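Local coordinates for Alpha/beta hydrolase (PDB 4R1D), which binds calcium and is probably a lipase of the alpha/beta-hydrolase fold, an effector of the H2 type VI secretion system that is held in complex by its inhibitor Tli4, at residues A[249-260]-A[272-283]; A[260-268]-A[414-424]. All coordinates share one frame; numbering follows the deposited sequence.

Contact 1: A[249-260]-A[272-283]; sequences KVILVTHSMGGL and ERVLGVVHGVQP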
loop_
_atom_site.group_PDB
_atom_site.type_symbol
_atom_site.label_atom_id
_atom_site.label_comp_id
_atom_site.label_asym_id
_atom_site.label_seq_id
_atom_site.Cartn_x
_atom_site.Cartn_y
_atom_site.Cartn_z
ATOM N N LYS A 249 23.823 7.962 -14.894
ATOM C CA LYS A 249 23.539 6.812 -14.028
ATOM C C LYS A 249 22.907 7.303 -12.725
ATOM O O LYS A 249 23.043 8.464 -12.366
ATOM C CB LYS A 249 24.827 6.051 -13.697
ATOM C CG LYS A 249 25.546 5.422 -14.897
ATOM C CD LYS A 249 24.794 4.232 -15.441
ATOM C CE LYS A 249 25.546 3.563 -16.592
ATOM N NZ LYS A 249 26.629 2.669 -16.109
ATOM N N VAL A 250 22.228 6.420 -12.003
ATOM C CA VAL A 250 21.662 6.799 -10.706
ATOM C C VAL A 250 22.057 5.759 -9.656
ATOM O O VAL A 250 22.474 4.653 -9.990
ATOM C CB VAL A 250 20.117 6.889 -10.743
ATOM C CG1 VAL A 250 19.650 7.870 -11.820
ATOM C CG2 VAL A 250 19.520 5.509 -10.985
ATOM N N ILE A 251 21.924 6.111 -8.387
ATOM C CA ILE A 251 22.187 5.168 -7.299
ATOM C C ILE A 251 20.895 4.977 -6.528
ATOM O O ILE A 251 20.260 5.951 -6.148
ATOM C CB ILE A 251 23.259 5.716 -6.349
ATOM C CG1 ILE A 251 24.575 5.908 -7.103
ATOM C CG2 ILE A 251 23.448 4.790 -5.142
ATOM C CD1 ILE A 251 25.587 6.752 -6.344
ATOM N N LEU A 252 20.496 3.730 -6.305
ATOM C CA LEU A 252 19.281 3.454 -5.533
ATOM C C LEU A 252 19.615 3.345 -4.047
ATOM O O LEU A 252 20.636 2.762 -3.682
ATOM C CB LEU A 252 18.627 2.136 -5.987
ATOM C CG LEU A 252 18.270 2.002 -7.466
ATOM C CD1 LEU A 252 17.491 0.717 -7.734
ATOM C CD2 LEU A 252 17.456 3.214 -7.927
ATOM N N VAL A 253 18.766 3.916 -3.200
ATOM C CA VAL A 253 18.873 3.734 -1.750
ATOM C C VAL A 253 17.488 3.300 -1.305
ATOM O O VAL A 253 16.502 4.025 -1.507
ATOM C CB VAL A 253 19.308 5.032 -1.038
ATOM C CG1 VAL A 253 19.293 4.842 0.462
ATOM C CG2 VAL A 253 20.700 5.469 -1.530
ATOM N N THR A 254 17.390 2.093 -0.757
ATOM C CA THR A 254 16.083 1.513 -0.485
ATOM C C THR A 254 15.853 1.248 0.989
ATOM O O THR A 254 16.787 0.980 1.746
ATOM C CB THR A 254 15.879 0.182 -1.252
ATOM O OG1 THR A 254 16.594 -0.870 -0.597
ATOM C CG2 THR A 254 16.378 0.310 -2.690
ATOM N N HIS A 255 14.588 1.308 1.384
ATOM C CA HIS A 255 14.181 0.888 2.726
ATOM C C HIS A 255 13.239 -0.308 2.639
ATOM O O HIS A 255 12.285 -0.309 1.856
ATOM C CB HIS A 255 13.481 2.044 3.434
ATOM C CG HIS A 255 13.050 1.745 4.836
ATOM N ND1 HIS A 255 13.940 1.475 5.857
ATOM C CD2 HIS A 255 11.819 1.686 5.387
ATOM C CE1 HIS A 255 13.269 1.269 6.978
ATOM N NE2 HIS A 255 11.983 1.401 6.722
ATOM N N SER A 256 13.512 -1.336 3.427
ATOM C CA SER A 256 12.511 -2.388 3.610
ATOM C C SER A 256 12.113 -3.021 2.265
ATOM O O SER A 256 12.970 -3.354 1.446
ATOM C CB SER A 256 11.287 -1.781 4.319
ATOM O OG SER A 256 10.289 -2.754 4.613
ATOM N N MET A 257 10.812 -3.193 2.024
ATOM C CA MET A 257 10.360 -3.846 0.793
ATOM C C MET A 257 10.738 -3.073 -0.467
ATOM O O MET A 257 10.670 -3.603 -1.580
ATOM C CB MET A 257 8.856 -4.092 0.830
ATOM C CG MET A 257 8.490 -5.334 1.617
ATOM S SD MET A 257 6.724 -5.652 1.535
ATOM C CE MET A 257 6.338 -4.924 -0.075
ATOM N N GLY A 258 11.140 -1.821 -0.297
ATOM C CA GLY A 258 11.647 -1.054 -1.423
ATOM C C GLY A 258 12.844 -1.758 -2.052
ATOM O O GLY A 258 13.179 -1.529 -3.210
ATOM N N GLY A 259 13.494 -2.625 -1.281
ATOM C CA GLY A 259 14.609 -3.397 -1.794
ATOM C C GLY A 259 14.181 -4.477 -2.777
ATOM O O GLY A 259 14.940 -4.869 -3.665
ATOM N N LEU A 260 12.974 -4.990 -2.597
ATOM C CA LEU A 260 12.444 -5.963 -3.541
ATOM C C LEU A 260 12.055 -5.260 -4.851
ATOM O O LEU A 260 12.266 -5.799 -5.949
ATOM C CB LEU A 260 11.255 -6.714 -2.941
ATOM C CG LEU A 260 11.583 -7.787 -1.886
ATOM C CD1 LEU A 260 12.192 -7.197 -0.647
ATOM C CD2 LEU A 260 10.306 -8.552 -1.527
ATOM N N GLU A 272 20.684 -0.934 -16.786
ATOM C CA GLU A 272 22.056 -0.546 -16.510
ATOM C C GLU A 272 22.141 0.892 -16.009
ATOM O O GLU A 272 23.193 1.345 -15.578
ATOM C CB GLU A 272 22.892 -0.701 -17.787
ATOM C CG GLU A 272 22.917 -2.121 -18.361
ATOM C CD GLU A 272 21.580 -2.584 -18.936
ATOM O OE1 GLU A 272 20.757 -1.737 -19.355
ATOM O OE2 GLU A 272 21.359 -3.817 -18.976
ATOM N N ARG A 273 21.022 1.613 -16.090
ATOM C CA ARG A 273 20.938 2.979 -15.566
ATOM C C ARG A 273 21.383 3.034 -14.102
ATOM O O ARG A 273 21.895 4.051 -13.626
ATOM C CB ARG A 273 19.500 3.499 -15.685
ATOM C CG ARG A 273 19.294 4.895 -15.163
ATOM C CD ARG A 273 19.867 5.911 -16.139
ATOM N NE ARG A 273 18.999 6.130 -17.297
ATOM C CZ ARG A 273 19.396 6.782 -18.384
ATOM N NH1 ARG A 273 20.642 7.239 -18.442
ATOM N NH2 ARG A 273 18.564 6.981 -19.399
ATOM N N VAL A 274 21.173 1.938 -13.382
ATOM C CA VAL A 274 21.519 1.888 -11.962
ATOM C C VAL A 274 22.983 1.502 -11.763
ATOM O O VAL A 274 23.427 0.431 -12.185
ATOM C CB VAL A 274 20.560 0.959 -11.157
ATOM C CG1 VAL A 274 21.064 0.761 -9.729
ATOM C CG2 VAL A 274 19.129 1.533 -11.165
ATOM N N LEU A 275 23.729 2.396 -11.119
ATOM C CA LEU A 275 25.169 2.218 -10.932
ATOM C C LEU A 275 25.461 1.271 -9.776
ATOM O O LEU A 275 26.453 0.528 -9.791
ATOM C CB LEU A 275 25.833 3.570 -10.656
ATOM C CG LEU A 275 27.360 3.626 -10.655
ATOM C CD1 LEU A 275 27.889 3.193 -12.021
ATOM C CD2 LEU A 275 27.815 5.034 -10.319
ATOM N N GLY A 276 24.598 1.307 -8.772
ATOM C CA GLY A 276 24.770 0.495 -7.582
ATOM C C GLY A 276 23.567 0.650 -6.670
ATOM O O GLY A 276 22.707 1.502 -6.893
ATOM N N VAL A 277 23.502 -0.172 -5.630
ATOM C CA VAL A 277 22.320 -0.193 -4.783
ATOM C C VAL A 277 22.685 -0.300 -3.313
ATOM O O VAL A 277 23.498 -1.140 -2.919
ATOM C CB VAL A 277 21.443 -1.391 -5.142
ATOM C CG1 VAL A 277 20.222 -1.456 -4.235
ATOM C CG2 VAL A 277 21.021 -1.311 -6.628
ATOM N N VAL A 278 22.078 0.577 -2.519
ATOM C CA VAL A 278 22.067 0.480 -1.074
ATOM C C VAL A 278 20.710 -0.071 -0.636
ATOM O O VAL A 278 19.667 0.455 -1.020
ATOM C CB VAL A 278 22.279 1.869 -0.460
ATOM C CG1 VAL A 278 21.875 1.898 1.037
ATOM C CG2 VAL A 278 23.725 2.312 -0.674
ATOM N N HIS A 279 20.735 -1.148 0.141
ATOM C CA HIS A 279 19.535 -1.698 0.770
ATOM C C HIS A 279 19.609 -1.543 2.283
ATOM O O HIS A 279 20.605 -1.938 2.912
ATOM C CB HIS A 279 19.413 -3.207 0.520
ATOM C CG HIS A 279 19.146 -3.602 -0.899
ATOM N ND1 HIS A 279 18.169 -3.018 -1.678
ATOM C CD2 HIS A 279 19.669 -4.608 -1.642
ATOM C CE1 HIS A 279 18.139 -3.613 -2.860
ATOM N NE2 HIS A 279 19.037 -4.582 -2.864
ATOM N N GLY A 280 18.535 -1.026 2.868
ATOM C CA GLY A 280 18.362 -1.006 4.312
ATOM C C GLY A 280 17.195 -1.893 4.717
ATOM O O GLY A 280 16.117 -1.836 4.118
ATOM N N VAL A 281 17.424 -2.725 5.726
ATOM C CA VAL A 281 16.415 -3.627 6.286
ATOM C C VAL A 281 15.498 -4.331 5.287
ATOM O O VAL A 281 14.281 -4.400 5.498
ATOM C CB VAL A 281 15.565 -2.960 7.408
ATOM C CG1 VAL A 281 16.467 -2.451 8.519
ATOM C CG2 VAL A 281 14.653 -1.828 6.851
ATOM N N GLN A 282 16.080 -4.884 4.227
ATOM C CA GLN A 282 15.293 -5.588 3.225
ATOM C C GLN A 282 14.859 -6.939 3.769
ATOM O O GLN A 282 15.684 -7.692 4.259
ATOM C CB GLN A 282 16.096 -5.827 1.946
ATOM C CG GLN A 282 15.234 -6.446 0.849
ATOM C CD GLN A 282 15.983 -6.771 -0.433
ATOM O OE1 GLN A 282 16.990 -6.124 -0.793
ATOM N NE2 GLN A 282 15.490 -7.782 -1.139
ATOM N N PRO A 283 13.566 -7.244 3.678
ATOM C CA PRO A 283 13.113 -8.614 3.947
ATOM C C PRO A 283 13.297 -9.427 2.655
ATOM O O PRO A 283 12.331 -9.706 1.927
ATOM C CB PRO A 283 11.634 -8.423 4.268
ATOM C CG PRO A 283 11.223 -7.241 3.422
ATOM C CD PRO A 283 12.450 -6.333 3.364
HETATM O O HOH W 1 25.438 0.038 -14.272
HETATM O O HOH W 2 15.628 -2.399 1.434
#
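The imidazole of His279 meets Thr254 edge-on: ND1 donates to Thr254 OG1 (2.9 Å), which lies only 2° from the ring plane. Val277 CG1 rests on one face of this ring, toward its rim, and the terminal amide of Gln282 sits over the centre of the other. The ring of His255 has Ser256 CB on one face, while a methyl of Val281 packs obliquely against it. With chi1 at 77°, Thr254 holds OG1 between its backbone N and carbonyl carbon; the same oxygen donates to a water (2.7 Å) that in turn bonds Ser256 O and Gly280 O. Beyond the strand end, Ser256 N reaches Gly280 O (2.7 Å). Ser256 itself has positive phi (58°) in the type II' turn from His255 to Gly258, and its OG is hydrogen-bonded to His535. This His-Ser-Met-Gly turn between strand and helix is the nucleophile elbow of alpha/beta hydrolases, consistent with Ser256 being the nucleophile. The two strands run parallel, joined by bonds such as Val278 N to Leu252 O (2.9 Å), and lie mid-sheet between strands 48-54 and 427-432; helix 258-267 packs on the Leu252 and Thr254 face, helix 542-556 on that of Ile251.

Contact 2: A[260-268]-A[414-424]; sequences LVARALTQL and FHGELSAAGYH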
loop_
_atom_site.group_PDB
_atom_site.type_symbol
_atom_site.label_atom_id
_atom_site.label_comp_id
_atom_site.label_asym_id
_atom_site.label_seq_id
_atom_site.Cartn_x
_atom_site.Cartn_y
_atom_site.Cartn_z
ATOM N N LEU A 260 12.974 -4.990 -2.597
ATOM C CA LEU A 260 12.444 -5.963 -3.541
ATOM C C LEU A 260 12.055 -5.260 -4.851
ATOM O O LEU A 260 12.266 -5.799 -5.949
ATOM C CB LEU A 260 11.255 -6.714 -2.941
ATOM C CG LEU A 260 11.583 -7.787 -1.886
ATOM C CD1 LEU A 260 12.192 -7.197 -0.647
ATOM C CD2 LEU A 260 10.306 -8.552 -1.527
ATOM N N VAL A 261 11.510 -4.056 -4.726
ATOM C CA VAL A 261 11.205 -3.229 -5.892
ATOM C C VAL A 261 12.487 -2.992 -6.689
ATOM O O VAL A 261 12.517 -3.174 -7.907
ATOM C CB VAL A 261 10.598 -1.873 -5.477
ATOM C CG1 VAL A 261 10.432 -0.951 -6.699
ATOM C CG2 VAL A 261 9.252 -2.081 -4.720
ATOM N N ALA A 262 13.549 -2.608 -5.987
ATOM C CA ALA A 262 14.830 -2.328 -6.620
ATOM C C ALA A 262 15.388 -3.563 -7.329
ATOM O O ALA A 262 15.876 -3.488 -8.446
ATOM C CB ALA A 262 15.831 -1.818 -5.595
ATOM N N ARG A 263 15.312 -4.711 -6.676
ATOM C CA ARG A 263 15.831 -5.921 -7.298
ATOM C C ARG A 263 15.023 -6.327 -8.526
ATOM O O ARG A 263 15.588 -6.744 -9.526
ATOM C CB ARG A 263 15.927 -7.053 -6.278
ATOM C CG ARG A 263 17.084 -6.864 -5.290
ATOM C CD ARG A 263 16.981 -7.833 -4.119
ATOM N NE ARG A 263 17.031 -9.213 -4.603
ATOM C CZ ARG A 263 16.495 -10.258 -3.977
ATOM N NH1 ARG A 263 15.849 -10.107 -2.821
ATOM N NH2 ARG A 263 16.605 -11.469 -4.519
ATOM N N ALA A 264 13.698 -6.207 -8.447
ATOM C CA ALA A 264 12.864 -6.439 -9.617
ATOM C C ALA A 264 13.305 -5.526 -10.761
ATOM O O ALA A 264 13.416 -5.957 -11.903
ATOM C CB ALA A 264 11.391 -6.220 -9.278
ATOM N N LEU A 265 13.575 -4.265 -10.437
ATOM C CA LEU A 265 14.013 -3.281 -11.426
ATOM C C LEU A 265 15.352 -3.622 -12.088
ATOM O O LEU A 265 15.456 -3.638 -13.317
ATOM C CB LEU A 265 14.107 -1.895 -10.779
ATOM C CG LEU A 265 14.633 -0.770 -11.679
ATOM C CD1 LEU A 265 13.804 -0.608 -12.950
ATOM C CD2 LEU A 265 14.663 0.532 -10.894
ATOM N N THR A 266 16.379 -3.903 -11.283
ATOM C CA THR A 266 17.709 -4.149 -11.838
ATOM C C THR A 266 17.978 -5.592 -12.264
ATOM O O THR A 266 18.799 -5.817 -13.151
ATOM C CB THR A 266 18.849 -3.712 -10.897
ATOM O OG1 THR A 266 18.882 -4.548 -9.737
ATOM C CG2 THR A 266 18.687 -2.245 -10.483
ATOM N N GLN A 267 17.288 -6.551 -11.644
ATOM C CA GLN A 267 17.588 -7.969 -11.840
ATOM C C GLN A 267 16.649 -8.730 -12.786
ATOM O O GLN A 267 17.047 -9.751 -13.359
ATOM C CB GLN A 267 17.663 -8.690 -10.486
ATOM C CG GLN A 267 18.639 -8.084 -9.502
ATOM C CD GLN A 267 20.008 -7.865 -10.105
ATOM O OE1 GLN A 267 20.398 -6.726 -10.394
ATOM N NE2 GLN A 267 20.753 -8.954 -10.303
ATOM N N LEU A 268 15.420 -8.241 -12.952
ATOM C CA LEU A 268 14.454 -8.885 -13.838
ATOM C C LEU A 268 14.299 -8.152 -15.162
ATOM O O LEU A 268 13.532 -8.570 -16.018
ATOM C CB LEU A 268 13.093 -8.990 -13.150
ATOM C CG LEU A 268 13.119 -9.748 -11.825
ATOM C CD1 LEU A 268 11.694 -9.897 -11.299
ATOM C CD2 LEU A 268 13.780 -11.101 -12.000
ATOM N N PHE A 414 6.943 -14.867 -8.476
ATOM C CA PHE A 414 7.772 -13.675 -8.297
ATOM C C PHE A 414 8.936 -13.950 -7.350
ATOM O O PHE A 414 10.072 -13.605 -7.644
ATOM C CB PHE A 414 6.910 -12.518 -7.780
ATOM C CG PHE A 414 7.677 -11.244 -7.513
ATOM C CD1 PHE A 414 8.276 -10.549 -8.552
ATOM C CD2 PHE A 414 7.772 -10.733 -6.227
ATOM C CE1 PHE A 414 8.967 -9.361 -8.319
ATOM C CE2 PHE A 414 8.469 -9.552 -5.978
ATOM C CZ PHE A 414 9.064 -8.863 -7.033
ATOM N N HIS A 415 8.647 -14.568 -6.209
ATOM C CA HIS A 415 9.689 -14.982 -5.268
ATOM C C HIS A 415 10.772 -15.807 -5.944
ATOM O O HIS A 415 11.958 -15.573 -5.738
ATOM C CB HIS A 415 9.098 -15.825 -4.147
ATOM C CG HIS A 415 8.343 -15.037 -3.133
ATOM N ND1 HIS A 415 7.536 -15.627 -2.186
ATOM C CD2 HIS A 415 8.285 -13.703 -2.903
ATOM C CE1 HIS A 415 7.003 -14.690 -1.424
ATOM N NE2 HIS A 415 7.441 -13.514 -1.837
ATOM N N GLY A 416 10.350 -16.803 -6.717
ATOM C CA GLY A 416 11.281 -17.671 -7.419
ATOM C C GLY A 416 12.166 -16.932 -8.408
ATOM O O GLY A 416 13.369 -17.172 -8.468
ATOM N N GLU A 417 11.570 -16.042 -9.197
ATOM C CA GLU A 417 12.345 -15.221 -10.122
ATOM C C GLU A 417 13.336 -14.329 -9.404
ATOM O O GLU A 417 14.505 -14.243 -9.797
ATOM C CB GLU A 417 11.428 -14.361 -10.981
ATOM C CG GLU A 417 10.667 -15.147 -12.021
ATOM C CD GLU A 417 10.032 -14.231 -13.047
ATOM O OE1 GLU A 417 8.837 -13.947 -12.918
ATOM O OE2 GLU A 417 10.738 -13.779 -13.973
ATOM N N LEU A 418 12.881 -13.650 -8.354
ATOM C CA LEU A 418 13.788 -12.786 -7.606
ATOM C C LEU A 418 14.951 -13.569 -7.016
ATOM O O LEU A 418 16.085 -13.119 -7.066
ATOM C CB LEU A 418 13.061 -12.045 -6.481
ATOM C CG LEU A 418 12.445 -10.657 -6.683
ATOM C CD1 LEU A 418 12.046 -10.097 -5.307
ATOM C CD2 LEU A 418 13.381 -9.686 -7.394
ATOM N N SER A 419 14.665 -14.728 -6.427
ATOM C CA SER A 419 15.716 -15.549 -5.844
ATOM C C SER A 419 16.790 -15.893 -6.881
ATOM O O SER A 419 17.991 -15.701 -6.641
ATOM C CB SER A 419 15.112 -16.827 -5.250
ATOM O OG SER A 419 16.107 -17.640 -4.655
ATOM N N ALA A 420 16.353 -16.398 -8.031
ATOM C CA ALA A 420 17.276 -16.804 -9.100
ATOM C C ALA A 420 18.070 -15.621 -9.648
ATOM O O ALA A 420 19.255 -15.747 -9.966
ATOM C CB ALA A 420 16.517 -17.501 -10.232
ATOM N N ALA A 421 17.416 -14.467 -9.735
ATOM C CA ALA A 421 18.021 -13.274 -10.325
ATOM C C ALA A 421 18.988 -12.560 -9.380
ATOM O O ALA A 421 19.805 -11.749 -9.817
ATOM C CB ALA A 421 16.933 -12.314 -10.806
ATOM N N GLY A 422 18.894 -12.854 -8.085
ATOM C CA GLY A 422 19.849 -12.338 -7.117
ATOM C C GLY A 422 19.843 -10.828 -6.880
ATOM O O GLY A 422 18.783 -10.201 -6.787
ATOM N N TYR A 423 21.042 -10.259 -6.771
ATOM C CA TYR A 423 21.233 -8.871 -6.355
ATOM C C TYR A 423 22.153 -8.164 -7.340
ATOM O O TYR A 423 23.028 -8.791 -7.941
ATOM C CB TYR A 423 21.849 -8.814 -4.941
ATOM C CG TYR A 423 21.006 -9.533 -3.907
ATOM C CD1 TYR A 423 21.033 -10.919 -3.806
ATOM C CD2 TYR A 423 20.144 -8.829 -3.067
ATOM C CE1 TYR A 423 20.238 -11.588 -2.882
ATOM C CE2 TYR A 423 19.351 -9.484 -2.133
ATOM C CZ TYR A 423 19.396 -10.855 -2.050
ATOM O OH TYR A 423 18.604 -11.491 -1.139
ATOM N N HIS A 424 21.961 -6.856 -7.483
ATOM C CA HIS A 424 22.867 -6.018 -8.254
ATOM C C HIS A 424 24.314 -6.284 -7.808
ATOM O O HIS A 424 24.582 -6.493 -6.628
ATOM C CB HIS A 424 22.482 -4.550 -8.039
ATOM C CG HIS A 424 23.158 -3.603 -8.977
ATOM N ND1 HIS A 424 24.499 -3.296 -8.886
ATOM C CD2 HIS A 424 22.676 -2.886 -10.022
ATOM C CE1 HIS A 424 24.817 -2.437 -9.837
ATOM N NE2 HIS A 424 23.727 -2.164 -10.535
#
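Phe414, near the start of this helix-helix crossing, turns the edge of its ring to Ala264 CB and takes Leu268 CD1 obliquely at CE1 (4.1 Å). The pair joins the helix that follows the nucleophile elbow to the last turns of helix 400-421, which leads into sheet strand 427-432; the short axes cross at 67°. One turn on, Glu417 adds its CB to the apolar patch around Leu268 CD2, while its carboxylate forms a salt bridge with Arg216 of helix 215-238. Leu418 packs between the helices: Leu418 CD2 lies 3.8 Å from Arg263 CB and also against Ala264 N, and CD1 faces Leu260 CG. Ala421 closes the helix with its CB on Leu268 CD2 (3.6 Å), and its carbonyl oxygen receives a nearly straight bond from Gln267 NE2 (3.0 Å). Gly422 then leaves the helix with positive phi, and its carbonyl meets Arg263. Arg263 NE donates to Gly422 O at 3.0 Å, within the guanidinium plane but from above the plane of that carbonyl, and NH2 adds a weak second bond. Tyr423 lies flat against a face of the same guanidinium in a cation-pi stack, Arg263 CZ standing 3.8 Å from the centroid of the Tyr423 ring with the planes 18° apart. Bond and stack together fix the rotation of the Arg263 head group. At His424 the ring edge faces Thr266 CB; beside it, Thr266 OG1 donates to a lone pair of Gln267 OE1 (2.7 Å), in the amide plane, steadying the side chain that grips Ala421 O.

Overall arrangement
Contacts 1 and 2 lie about 11 Å apart between centres and share Leu260, since both use helix 258-267. Contact 1 brings the strands before and after this helix together, completing a beta-alpha-beta crossover; contact 2 packs the same helix against 414-424. Thr254 CG2 touches Ala262 CB (3.6 Å) where sheet and helix meet. A second tie bypasses the helix: His424 NE2 probably donates to Val274 O (3.1 Å). The presumed active-site turn around Ser256 lies within contact 1, at the start of the helix that contact 2 also uses. The calcium ion is about 12 Å from the side chain of Ile251, which lies about 4 Å from that of the calcium ligand Phe202; contact 2 is remote from that site.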